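Local coordinates for putative angiotensinogen (PDB 5INW), which binds heparin, which promotes its inhibition of thrombin, and belongs to the serpin family of protease inhibitors, at residues Q289-V298 with L309-D318. The protein carries 1 engineered substitution. Residues are numbered along the deposited sequence; the frame is centred on the assembly and turned at random.
Sequences QDRKLRSTVV and LVIVPHRTED
Gln289 bends at chi2 (-66°) and meets the edge of the His314 ring, amide and ring planes 15° apart. Its OE1 accepts from His314 NE2, though this bond is modelled doubtfully short, while its NE2 donates to Thr296 OG1 (3.0 Å). The tight turn that follows holds an Asx motif, Asp290 OD2 accepting a hydrogen bond from Leu293 N, and closes in a G1 beta bulge that sets Arg294 and Ser295 together opposite Asp290. Arg294 has left-handed backbone angles, and its O accepts from His314 N (3.0 Å); its side chain crosses that of Asp318 at about a right angle, NH1 and OD1 forming a long 3.4 Å salt bridge. Asp318 closes the type I turn from Arg315, whose N donates weakly to Asp318 OD2. Ser295 lays its CA over one face of the His314 ring and forms an antiparallel non-hydrogen-bonded pair with Pro313. Thr296 N to Val312 O and Val312 N to Thr296 O are both 2.8 Å hydrogen bonds. Val297 lies alongside Ile311, CG2 to CG1 4.1 Å, both pointing to the face that carries Ser295. Val298 exchanges backbone bonds with Val310 and sets CG1 3.7 Å from Val310 CB on the other face. In this serpin B-sheet, helices 319-325 and 328-337 pack on the Ser295, Val297 and Ile311 face, with Trp334 also bonded to Asp290 OD1; a strand of the separate C-terminal peptide chain extends the sheet beyond Leu309, Val310 and Ile311.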
ATOM      1  N   GLN A 289      17.632  14.116 -13.798  1.00 84.59           N
ATOM      2  CA  GLN A 289      18.496  12.947 -13.833  1.00 85.40           C
ATOM      3  C   GLN A 289      19.108  12.718 -12.438  1.00 88.23           C
ATOM      4  O   GLN A 289      19.707  13.636 -11.881  1.00 91.06           O
ATOM      5  CB  GLN A 289      19.582  13.105 -14.893  1.00 86.11           C
ATOM      6  CG  GLN A 289      19.065  13.020 -16.322  1.00 85.45           C
ATOM      7  CD  GLN A 289      18.526  11.640 -16.679  1.00 83.88           C
ATOM      8  OE1 GLN A 289      19.094  10.616 -16.284  1.00 81.60           O
ATOM      9  NE2 GLN A 289      17.411  11.605 -17.410  1.00 83.23           N
ATOM     10  N   ASP A 290      18.909  11.527 -11.853  1.00 86.19           N
ATOM     11  CA  ASP A 290      19.692  11.149 -10.697  1.00 86.21           C
ATOM     12  C   ASP A 290      21.021  10.590 -11.216  1.00 91.23           C
ATOM     13  O   ASP A 290      21.058   9.462 -11.732  1.00 90.37           O
ATOM     14  CB  ASP A 290      18.968  10.138  -9.811  1.00 83.79           C
ATOM     15  CG  ASP A 290      19.664   9.949  -8.435  1.00 85.37           C
ATOM     16  OD1 ASP A 290      18.981   9.754  -7.415  1.00 79.30           O
ATOM     17  OD2 ASP A 290      20.917  10.009  -8.364  1.00 90.06           O
ATOM     18  N   ARG A 291      22.094  11.385 -11.083  1.00 96.35           N
ATOM     19  CA  ARG A 291      23.424  10.976 -11.529  1.00104.55           C
ATOM     20  C   ARG A 291      23.947   9.859 -10.630  1.00104.88           C
ATOM     21  O   ARG A 291      24.479   8.859 -11.119  1.00109.83           O
ATOM     22  CB  ARG A 291      24.408  12.161 -11.593  1.00113.70           C
ATOM     23  CG  ARG A 291      25.773  11.850 -12.234  1.00122.10           C
ATOM     24  CD  ARG A 291      26.705  13.039 -12.424  1.00130.09           C
ATOM     25  NE  ARG A 291      26.747  14.015 -11.329  1.00133.41           N
ATOM     26  CZ  ARG A 291      27.331  13.842 -10.140  1.00134.31           C
ATOM     27  NH1 ARG A 291      27.919  12.688  -9.811  1.00137.14           N
ATOM     28  NH2 ARG A 291      27.303  14.834  -9.254  1.00132.48           N
ATOM     29  N   LYS A 292      23.760  10.001  -9.321  1.00102.70           N
ATOM     30  CA  LYS A 292      24.221   8.983  -8.373  1.00100.54           C
ATOM     31  C   LYS A 292      23.599   7.594  -8.638  1.00 99.15           C
ATOM     32  O   LYS A 292      24.302   6.595  -8.504  1.00 98.65           O
ATOM     33  CB  LYS A 292      23.992   9.459  -6.927  1.00101.21           C
ATOM     34  CG  LYS A 292      24.523   8.555  -5.809  1.00103.17           C
ATOM     35  CD  LYS A 292      26.042   8.557  -5.688  1.00111.85           C
ATOM     36  CE  LYS A 292      26.503   7.557  -4.629  1.00116.27           C
ATOM     37  NZ  LYS A 292      27.995   7.399  -4.576  1.00119.72           N
ATOM     38  N   LEU A 293      22.321   7.536  -9.060  1.00 99.20           N
ATOM     39  CA  LEU A 293      21.575   6.255  -9.299  1.00 93.76           C
ATOM     40  C   LEU A 293      21.330   5.887 -10.778  1.00 91.41           C
ATOM     41  O   LEU A 293      20.626   4.907 -11.053  1.00 86.18           O
ATOM     42  CB  LEU A 293      20.239   6.272  -8.545  1.00 90.85           C
ATOM     43  CG  LEU A 293      20.335   6.329  -7.011  1.00 91.45           C
ATOM     44  CD1 LEU A 293      18.966   6.578  -6.402  1.00 87.96           C
ATOM     45  CD2 LEU A 293      20.950   5.063  -6.414  1.00 89.79           C
ATOM     46  N   ARG A 294      21.918   6.666 -11.703  1.00 90.76           N
ATOM     47  CA  ARG A 294      21.909   6.379 -13.145  1.00 90.32           C
ATOM     48  C   ARG A 294      20.508   6.116 -13.694  1.00 83.99           C
ATOM     49  O   ARG A 294      20.273   5.157 -14.449  1.00 81.40           O
ATOM     50  CB  ARG A 294      22.835   5.201 -13.454  1.00 94.80           C
ATOM     51  CG  ARG A 294      24.313   5.483 -13.208  1.00 97.96           C
ATOM     52  CD  ARG A 294      25.166   4.398 -13.827  1.00100.63           C
ATOM     53  NE  ARG A 294      26.290   4.094 -12.941  1.00102.28           N
ATOM     54  CZ  ARG A 294      26.203   3.333 -11.840  1.00101.90           C
ATOM     55  NH1 ARG A 294      25.051   2.777 -11.454  1.00 98.91           N
ATOM     56  NH2 ARG A 294      27.288   3.118 -11.106  1.00106.04           N
ATOM     57  N   SER A 295      19.593   7.001 -13.301  1.00 79.53           N
ATOM     58  CA  SER A 295      18.169   6.827 -13.531  1.00 74.58           C
ATOM     59  C   SER A 295      17.443   8.157 -13.576  1.00 70.67           C
ATOM     60  O   SER A 295      17.861   9.147 -12.959  1.00 69.68           O
ATOM     61  CB  SER A 295      17.578   5.949 -12.429  1.00 74.60           C
ATOM     62  OG  SER A 295      17.598   6.619 -11.195  1.00 75.33           O
ATOM     63  N   THR A 296      16.373   8.162 -14.355  1.00 68.63           N
ATOM     64  CA  THR A 296      15.525   9.328 -14.564  1.00 68.37           C
ATOM     65  C   THR A 296      14.390   9.332 -13.527  1.00 65.88           C
ATOM     66  O   THR A 296      13.730   8.308 -13.331  1.00 63.26           O
ATOM     67  CB  THR A 296      14.888   9.310 -16.002  1.00 68.41           C
ATOM     68  OG1 THR A 296      15.874   9.006 -17.004  1.00 69.65           O
ATOM     69  CG2 THR A 296      14.244  10.643 -16.329  1.00 66.97           C
ATOM     70  N   VAL A 297      14.155  10.480 -12.889  1.00 66.55           N
ATOM     71  CA  VAL A 297      13.033  10.684 -11.951  1.00 63.92           C
ATOM     72  C   VAL A 297      12.047  11.697 -12.520  1.00 65.14           C
ATOM     73  O   VAL A 297      12.461  12.739 -13.022  1.00 67.69           O
ATOM     74  CB  VAL A 297      13.544  11.220 -10.592  1.00 63.82           C
ATOM     75  CG1 VAL A 297      12.378  11.533  -9.636  1.00 62.38           C
ATOM     76  CG2 VAL A 297      14.518  10.221  -9.968  1.00 61.82           C
ATOM     77  N   VAL A 298      10.746  11.433 -12.375  1.00 64.72           N
ATOM     78  CA  VAL A 298       9.701  12.343 -12.852  1.00 63.76           C
ATOM     79  C   VAL A 298       8.491  12.328 -11.950  1.00 59.46           C
ATOM     80  O   VAL A 298       8.091  11.279 -11.469  1.00 57.26           O
ATOM     81  CB  VAL A 298       9.292  12.002 -14.315  1.00 67.45           C
ATOM     82  CG1 VAL A 298       8.744  10.599 -14.458  1.00 67.05           C
ATOM     83  CG2 VAL A 298       8.268  12.981 -14.863  1.00 69.44           C
ATOM     84  N   LEU A 309       5.443   9.582  -8.392  1.00 58.01           N
ATOM     85  CA  LEU A 309       6.846   9.626  -8.730  1.00 59.91           C
ATOM     86  C   LEU A 309       7.178   8.420  -9.540  1.00 62.30           C
ATOM     87  O   LEU A 309       6.876   7.305  -9.074  1.00 62.73           O
ATOM     88  CB  LEU A 309       7.711   9.525  -7.467  1.00 60.67           C
ATOM     89  CG  LEU A 309       8.295  10.810  -6.895  1.00 61.86           C
ATOM     90  CD1 LEU A 309       9.567  10.414  -6.160  1.00 61.95           C
ATOM     91  CD2 LEU A 309       8.587  11.887  -7.949  1.00 63.70           C
ATOM     92  N   VAL A 310       7.823   8.612 -10.709  1.00 62.53           N
ATOM     93  CA  VAL A 310       8.294   7.483 -11.542  1.00 60.72           C
ATOM     94  C   VAL A 310       9.806   7.536 -11.696  1.00 60.90           C
ATOM     95  O   VAL A 310      10.344   8.518 -12.172  1.00 59.74           O
ATOM     96  CB  VAL A 310       7.598   7.414 -12.910  1.00 60.82           C
ATOM     97  CG1 VAL A 310       8.217   6.335 -13.785  1.00 62.25           C
ATOM     98  CG2 VAL A 310       6.124   7.130 -12.730  1.00 61.46           C
ATOM     99  N   ILE A 311      10.466   6.458 -11.281  1.00 60.92           N
ATOM    100  CA  ILE A 311      11.928   6.342 -11.347  1.00 63.13           C
ATOM    101  C   ILE A 311      12.315   5.230 -12.325  1.00 65.63           C
ATOM    102  O   ILE A 311      11.998   4.059 -12.075  1.00 62.59           O
ATOM    103  CB  ILE A 311      12.540   6.070  -9.960  1.00 60.39           C
ATOM    104  CG1 ILE A 311      12.083   7.121  -8.940  1.00 60.26           C
ATOM    105  CG2 ILE A 311      14.049   6.056 -10.022  1.00 62.37           C
ATOM    106  CD1 ILE A 311      10.964   6.615  -8.070  1.00 61.16           C
ATOM    107  N   VAL A 312      12.973   5.620 -13.429  1.00 70.74           N
ATOM    108  CA  VAL A 312      13.411   4.697 -14.500  1.00 74.91           C
ATOM    109  C   VAL A 312      14.934   4.555 -14.501  1.00 77.68           C
ATOM    110  O   VAL A 312      15.640   5.494 -14.855  1.00 80.01           O
ATOM    111  CB  VAL A 312      13.019   5.186 -15.930  1.00 75.87           C
ATOM    112  CG1 VAL A 312      12.867   3.987 -16.879  1.00 76.09           C
ATOM    113  CG2 VAL A 312      11.756   6.032 -15.907  1.00 74.97           C
ATOM    114  N   PRO A 313      15.459   3.389 -14.114  1.00 78.93           N
ATOM    115  CA  PRO A 313      16.882   3.230 -14.408  1.00 80.48           C
ATOM    116  C   PRO A 313      17.131   3.243 -15.918  1.00 82.04           C
ATOM    117  O   PRO A 313      16.308   2.712 -16.681  1.00 78.24           O
ATOM    118  CB  PRO A 313      17.226   1.886 -13.775  1.00 79.23           C
ATOM    119  CG  PRO A 313      15.926   1.181 -13.649  1.00 79.75           C
ATOM    120  CD  PRO A 313      14.924   2.255 -13.350  1.00 78.02           C
ATOM    121  N   HIS A 314      18.259   3.850 -16.305  1.00 85.62           N
ATOM    122  CA  HIS A 314      18.730   3.897 -17.700  1.00 86.99           C
ATOM    123  C   HIS A 314      19.055   2.524 -18.226  1.00 87.39           C
ATOM    124  O   HIS A 314      18.581   2.139 -19.279  1.00 85.44           O
ATOM    125  CB  HIS A 314      19.971   4.752 -17.818  1.00 90.71           C
ATOM    126  CG  HIS A 314      19.700   6.205 -17.662  1.00 95.09           C
ATOM    127  ND1 HIS A 314      18.725   6.860 -18.384  1.00 98.05           N
ATOM    128  CD2 HIS A 314      20.285   7.143 -16.878  1.00 98.92           C
ATOM    129  CE1 HIS A 314      18.712   8.137 -18.045  1.00 98.28           C
ATOM    130  NE2 HIS A 314      19.645   8.333 -17.129  1.00 99.79           N
ATOM    131  N   ARG A 315      19.852   1.783 -17.467  1.00 91.79           N
ATOM    132  CA  ARG A 315      20.090   0.363 -17.728  1.00 94.59           C
ATOM    133  C   ARG A 315      19.278  -0.427 -16.702  1.00 89.39           C
ATOM    134  O   ARG A 315      19.449  -0.241 -15.500  1.00 82.19           O
ATOM    135  CB  ARG A 315      21.566   0.005 -17.546  1.00101.38           C
ATOM    136  CG  ARG A 315      22.563   0.973 -18.156  1.00107.57           C
ATOM    137  CD  ARG A 315      23.910   0.829 -17.480  1.00110.45           C
ATOM    138  NE  ARG A 315      24.984   1.206 -18.363  1.00119.35           N
ATOM    139  CZ  ARG A 315      26.277   1.105 -18.048  1.00126.28           C
ATOM    140  NH1 ARG A 315      27.214   1.456 -18.947  1.00126.28           N
ATOM    141  NH2 ARG A 315      26.648   0.659 -16.845  1.00124.62           N
ATOM    142  N   THR A 316      18.452  -1.357 -17.162  1.00 91.10           N
ATOM    143  CA  THR A 316      17.591  -2.143 -16.260  1.00 91.58           C
ATOM    144  C   THR A 316      18.369  -3.071 -15.311  1.00 89.65           C
ATOM    145  O   THR A 316      17.763  -3.700 -14.419  1.00 88.37           O
ATOM    146  CB  THR A 316      16.511  -2.915 -17.046  1.00 95.11           C
ATOM    147  OG1 THR A 316      17.110  -3.651 -18.114  1.00102.53           O
ATOM    148  CG2 THR A 316      15.553  -1.956 -17.664  1.00 97.53           C
ATOM    149  N   GLU A 317      19.701  -3.120 -15.496  1.00 87.93           N
ATOM    150  CA  GLU A 317      20.656  -3.687 -14.522  1.00 84.57           C
ATOM    151  C   GLU A 317      21.032  -2.762 -13.346  1.00 78.64           C
ATOM    152  O   GLU A 317      21.505  -3.246 -12.346  1.00 74.86           O
ATOM    153  CB  GLU A 317      21.933  -4.110 -15.249  1.00 91.36           C
ATOM    154  CG  GLU A 317      21.726  -5.134 -16.363  1.00 94.27           C
ATOM    155  CD  GLU A 317      22.357  -4.717 -17.680  1.00 97.83           C
ATOM    156  OE1 GLU A 317      22.006  -3.642 -18.198  1.00 96.69           O
ATOM    157  OE2 GLU A 317      23.198  -5.477 -18.204  1.00101.28           O
ATOM    158  N   ASP A 318      20.818  -1.448 -13.468  1.00 78.77           N
ATOM    159  CA  ASP A 318      20.848  -0.491 -12.323  1.00 79.57           C
ATOM    160  C   ASP A 318      19.661  -0.630 -11.305  1.00 78.13           C
ATOM    161  O   ASP A 318      19.679  -0.011 -10.221  1.00 74.58           O
ATOM    162  CB  ASP A 318      20.794   0.973 -12.801  1.00 82.90           C
ATOM    163  CG  ASP A 318      21.931   1.358 -13.723  1.00 90.05           C
ATOM    164  OD1 ASP A 318      23.066   0.911 -13.454  1.00 95.53           O
ATOM    165  OD2 ASP A 318      21.677   2.120 -14.708  1.00 92.25           O
TER